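PDB 7NMQ: hemolysin BL lytic component L1 from Bacillus cereus, which is one of the lytic components of the haemolysin BL enterotoxin and, as a ClyA-like alpha-helical toxin, probably takes part in forming pores in host membranes. Local coordinates for residues 96-101 with 338-343; 109-114 with 324-329. All coordinates share one frame; numbering follows the deposited sequence.

Interaction 1 of 2, residues 96-101 with 338-343; sequences DTLVET and DDLKAA
Leu340 of the helix 330-357 reaches across to Leu98 and Val99 of the helix 45-103, and its two methyl groups make the whole of this apolar contact. CD1 does most of the touching: it rests against the base of the Leu98 side chain, with Leu98 CB 3.8 Å from Leu340 CD1, and also meets one branch of the neighbouring residue, Val99 CG2 lying 4.1 Å from the same methyl. The second branch is used further out, where Leu340 CD2 stands 4.0 Å from Leu98 CD1. The two leucine side chains cross at about a right angle, whereas those of Val99 and Leu340 run antiparallel alongside each other. Val99 presents CG2 because that methyl sits beside the backbone N, while CG1 takes the place anti to it (chi1 170°). The backbones stay well apart, with Val99 CA and Leu340 CA 7.6 Å from each other, so a single leucine bridges the helices and only 123 Å² is buried.

No hydrogen bond crosses between the segments. Thr101 OG1 donates to Leu98 O at 2.8 Å, one turn back, approaching the oxygen from 30° out of the carbonyl plane; this satisfies the buried hydroxyl.

Both leucines have further apolar company. Leu98 also packs on Leu110 and Leu117 of the helix 107-154, and Leu340 on Tyr95 of its partner helix and on Leu5 of the N-terminal segment. The contact thus ties the helix 330-357 to the helix 45-103 near one end of the long helical bundle, with the helix 107-154 flanking Leu98.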
# COMPACT_ATOMS: atom_id res chain seq x y z
N ASP A 96 8.81 31.65 -12.19
CA ASP A 96 9.30 32.85 -12.93
C ASP A 96 9.14 34.15 -12.09
O ASP A 96 10.03 35.04 -12.18
CB ASP A 96 8.61 33.01 -14.27
CG ASP A 96 9.08 32.05 -15.34
OD1 ASP A 96 10.17 31.45 -15.17
OD2 ASP A 96 8.34 31.91 -16.35
N THR A 97 8.06 34.28 -11.35
CA THR A 97 7.81 35.44 -10.47
C THR A 97 8.88 35.46 -9.37
O THR A 97 9.39 36.56 -9.03
CB THR A 97 6.41 35.46 -9.85
OG1 THR A 97 5.49 35.45 -10.93
CG2 THR A 97 6.17 36.63 -8.94
N LEU A 98 9.16 34.32 -8.74
CA LEU A 98 10.17 34.32 -7.67
C LEU A 98 11.51 34.76 -8.26
O LEU A 98 12.20 35.56 -7.63
CB LEU A 98 10.27 32.94 -7.03
CG LEU A 98 8.98 32.40 -6.42
CD1 LEU A 98 9.09 30.94 -5.98
CD2 LEU A 98 8.51 33.27 -5.30
N VAL A 99 11.91 34.22 -9.39
CA VAL A 99 13.20 34.64 -10.02
C VAL A 99 13.15 36.15 -10.33
O VAL A 99 14.17 36.83 -10.09
CB VAL A 99 13.51 33.76 -11.25
CG1 VAL A 99 14.69 34.32 -12.04
CG2 VAL A 99 13.80 32.34 -10.81
N GLU A 100 12.04 36.66 -10.85
CA GLU A 100 11.83 38.08 -11.23
C GLU A 100 12.01 38.94 -9.97
O GLU A 100 12.68 39.97 -10.02
CB GLU A 100 10.44 38.26 -11.84
CG GLU A 100 10.06 39.70 -12.14
CD GLU A 100 8.59 39.86 -12.53
OE1 GLU A 100 7.81 38.83 -12.51
OE2 GLU A 100 8.17 41.02 -12.79
N THR A 101 11.40 38.55 -8.86
CA THR A 101 11.48 39.37 -7.65
C THR A 101 12.93 39.43 -7.16
O THR A 101 13.31 40.46 -6.61
CB THR A 101 10.56 38.88 -6.53
OG1 THR A 101 10.94 37.56 -6.14
CG2 THR A 101 9.10 38.95 -6.93
N ASP A 338 19.69 29.98 -7.30
CA ASP A 338 20.32 28.63 -7.33
C ASP A 338 19.40 27.63 -6.62
O ASP A 338 19.19 26.52 -7.13
CB ASP A 338 21.70 28.60 -6.66
CG ASP A 338 22.79 29.38 -7.36
OD1 ASP A 338 22.73 29.49 -8.60
OD2 ASP A 338 23.73 29.83 -6.64
N ASP A 339 18.85 28.02 -5.48
CA ASP A 339 17.97 27.14 -4.68
C ASP A 339 16.63 27.00 -5.39
O ASP A 339 16.06 25.88 -5.38
CB ASP A 339 17.86 27.72 -3.27
CG ASP A 339 19.22 27.84 -2.59
OD1 ASP A 339 20.04 26.89 -2.72
OD2 ASP A 339 19.49 28.91 -1.98
N LEU A 340 16.14 28.06 -6.01
CA LEU A 340 14.87 27.96 -6.77
C LEU A 340 15.04 26.99 -7.93
O LEU A 340 14.10 26.22 -8.19
CB LEU A 340 14.38 29.32 -7.24
CG LEU A 340 14.11 30.34 -6.14
CD1 LEU A 340 13.86 31.71 -6.74
CD2 LEU A 340 12.94 29.94 -5.26
N LYS A 341 16.15 27.11 -8.65
CA LYS A 341 16.34 26.31 -9.88
C LYS A 341 16.50 24.83 -9.50
O LYS A 341 15.91 23.94 -10.19
CB LYS A 341 17.58 26.78 -10.65
CG LYS A 341 17.87 25.97 -11.90
CD LYS A 341 18.83 26.64 -12.82
CE LYS A 341 19.29 25.74 -13.95
NZ LYS A 341 20.67 26.04 -14.37
N ALA A 342 17.24 24.55 -8.44
CA ALA A 342 17.44 23.17 -7.97
C ALA A 342 16.07 22.58 -7.61
O ALA A 342 15.80 21.40 -7.96
CB ALA A 342 18.42 23.07 -6.82
N ALA A 343 15.26 23.34 -6.90
CA ALA A 343 13.92 22.86 -6.49
C ALA A 343 13.02 22.66 -7.70
O ALA A 343 12.23 21.70 -7.72
CB ALA A 343 13.35 23.82 -5.50

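Interaction 2 of 2, residues 109-114 with 324-329; sequences GLKEGI and NIDSMQ
At one end of the long helical bundle, the first turns of the helix 107-154 pack against the end of the helix 275-325 and the turn leading into the helix 330-357. Lys111 and Ile325 lie nearest in backbone terms, their CA atoms 7.2 Å apart, and each uses more than one part of its side chain.

Ile325 carries the apolar half. Its CD1 projects to Leu110, with Leu110 CD2 3.6 Å from Ile325 CD1, and its other branch, CG2, lies alongside the lysine stem, 3.7 Å from Lys111 CG. Ile325 CD1 touches both Leu110 and, at 3.9 Å, Lys111 CG, while CG2 meets the lysine stem alone.

Beyond the stem, the Lys111 chain bends at its third torsion (chi3 73°) and carries the ammonium group to Asp326, whose side chain it crosses at about a right angle. Lys111 NZ forms a hydrogen-bonded salt bridge to Asp326 OD2 at 2.9 Å, coming in from above the carboxylate, 65° out of its plane. Water 1 adds a second link: it accepts from Lys111 NZ at 3.1 Å and from Asp326 N at 2.9 Å. The ammonium group is therefore tied to both the side chain and, through water, the backbone of one residue. Asp326 is exposed, so solvent probably tempers this charge pairing.

Lys107, at the start of the helix 107-154, donates to the backbone oxygens of Ile325, Asp326 and Met328, binding the turn from the same helix. On the buried side, Leu110 also touches Phe333 and Ile336 of the helix 330-357 and Val102 of the helix 45-103, so that Leu110 sits where the helices 45-103, 107-154, 275-325 and 330-357 come together.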
# COMPACT_ATOMS: atom_id res chain seq x y z
N GLY A 109 7.91 41.10 -2.63
CA GLY A 109 7.39 40.19 -3.65
C GLY A 109 7.86 38.76 -3.44
O GLY A 109 7.09 37.80 -3.58
N LEU A 110 9.14 38.59 -3.17
CA LEU A 110 9.71 37.26 -2.95
C LEU A 110 9.08 36.68 -1.68
O LEU A 110 8.67 35.51 -1.66
CB LEU A 110 11.23 37.34 -2.85
CG LEU A 110 11.89 35.98 -2.60
CD1 LEU A 110 11.65 34.99 -3.73
CD2 LEU A 110 13.35 36.13 -2.34
N LYS A 111 9.06 37.44 -0.61
CA LYS A 111 8.50 36.96 0.67
C LYS A 111 7.04 36.55 0.48
O LYS A 111 6.65 35.52 1.05
CB LYS A 111 8.57 38.01 1.77
CG LYS A 111 9.96 38.24 2.29
CD LYS A 111 9.97 39.27 3.39
CE LYS A 111 9.38 38.68 4.65
NZ LYS A 111 9.56 39.58 5.81
N GLU A 112 6.25 37.29 -0.28
CA GLU A 112 4.83 36.95 -0.46
C GLU A 112 4.74 35.60 -1.18
O GLU A 112 3.89 34.77 -0.80
CB GLU A 112 4.11 38.03 -1.24
CG GLU A 112 2.61 37.93 -1.09
CD GLU A 112 2.07 38.37 0.26
OE1 GLU A 112 2.80 39.01 1.06
OE2 GLU A 112 0.89 38.14 0.48
N GLY A 113 5.55 35.38 -2.21
CA GLY A 113 5.57 34.12 -2.98
C GLY A 113 5.95 32.97 -2.08
O GLY A 113 5.27 31.91 -2.05
N ILE A 114 7.00 33.16 -1.29
CA ILE A 114 7.46 32.06 -0.40
C ILE A 114 6.39 31.81 0.65
O ILE A 114 6.13 30.63 0.96
CB ILE A 114 8.83 32.42 0.21
CG1 ILE A 114 9.91 32.49 -0.87
CG2 ILE A 114 9.18 31.48 1.33
CD1 ILE A 114 10.20 31.23 -1.60
N ASN A 324 14.81 35.14 6.72
CA ASN A 324 16.16 35.68 6.45
C ASN A 324 16.11 36.77 5.39
O ASN A 324 17.07 37.52 5.33
CB ASN A 324 17.06 34.57 5.91
CG ASN A 324 17.52 33.58 6.94
OD1 ASN A 324 17.14 33.62 8.12
ND2 ASN A 324 18.32 32.63 6.47
N ILE A 325 15.05 36.86 4.58
CA ILE A 325 15.08 37.79 3.42
C ILE A 325 15.23 39.23 3.89
O ILE A 325 16.00 39.98 3.25
CB ILE A 325 13.82 37.60 2.55
CG1 ILE A 325 13.97 36.31 1.75
CG2 ILE A 325 13.60 38.80 1.63
CD1 ILE A 325 12.71 35.77 1.17
N ASP A 326 14.58 39.67 4.96
CA ASP A 326 14.60 41.13 5.21
C ASP A 326 16.02 41.58 5.57
O ASP A 326 16.38 42.67 5.17
CB ASP A 326 13.56 41.58 6.23
CG ASP A 326 12.21 41.82 5.56
OD1 ASP A 326 12.16 42.06 4.28
OD2 ASP A 326 11.23 41.87 6.29
N SER A 327 16.78 40.79 6.31
CA SER A 327 18.14 41.21 6.77
C SER A 327 19.21 40.86 5.74
O SER A 327 20.33 41.34 5.88
CB SER A 327 18.48 40.64 8.10
OG SER A 327 18.44 39.24 8.03
N MET A 328 18.89 40.09 4.72
CA MET A 328 19.87 39.56 3.76
C MET A 328 20.51 40.68 2.94
O MET A 328 19.80 41.57 2.44
CB MET A 328 19.15 38.63 2.78
CG MET A 328 20.02 37.56 2.28
SD MET A 328 19.09 36.49 1.23
CE MET A 328 18.34 35.32 2.36
N GLN A 329 21.83 40.63 2.81
CA GLN A 329 22.57 41.59 1.94
C GLN A 329 22.43 41.18 0.47
O GLN A 329 22.04 40.01 0.17
CB GLN A 329 24.02 41.76 2.42
CG GLN A 329 24.83 42.88 1.76
CD GLN A 329 25.58 42.49 0.50
OE1 GLN A 329 25.92 41.35 0.27
NE2 GLN A 329 25.89 43.45 -0.35
O HOH W 1 12.38 38.45 6.31

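Interactions 1 and 2 lie 12 Å apart, centre to centre, toward the same end of the bundle. Interaction 1 joins helix 45-103 to 330-357 and interaction 2 joins 107-154 to the end of 275-325, so each bridges the two hairpins of consecutive helices. Both segments of interaction 2 fall between those of interaction 1 in the sequence. They also touch directly: Leu98 CD2 is 3.9 Å from Leu110 CD1 and 3.8 Å from Gly113 CA, while Thr101 OG1 packs 3.3 Å from Leu110 CB. Leu98 and Leu110 thus continue the apolar packing, whereas the salt bridge lies at the solvent-facing side of interaction 2. The segments predicted to span the membrane, 194-222 and 229-250, belong to neither contact.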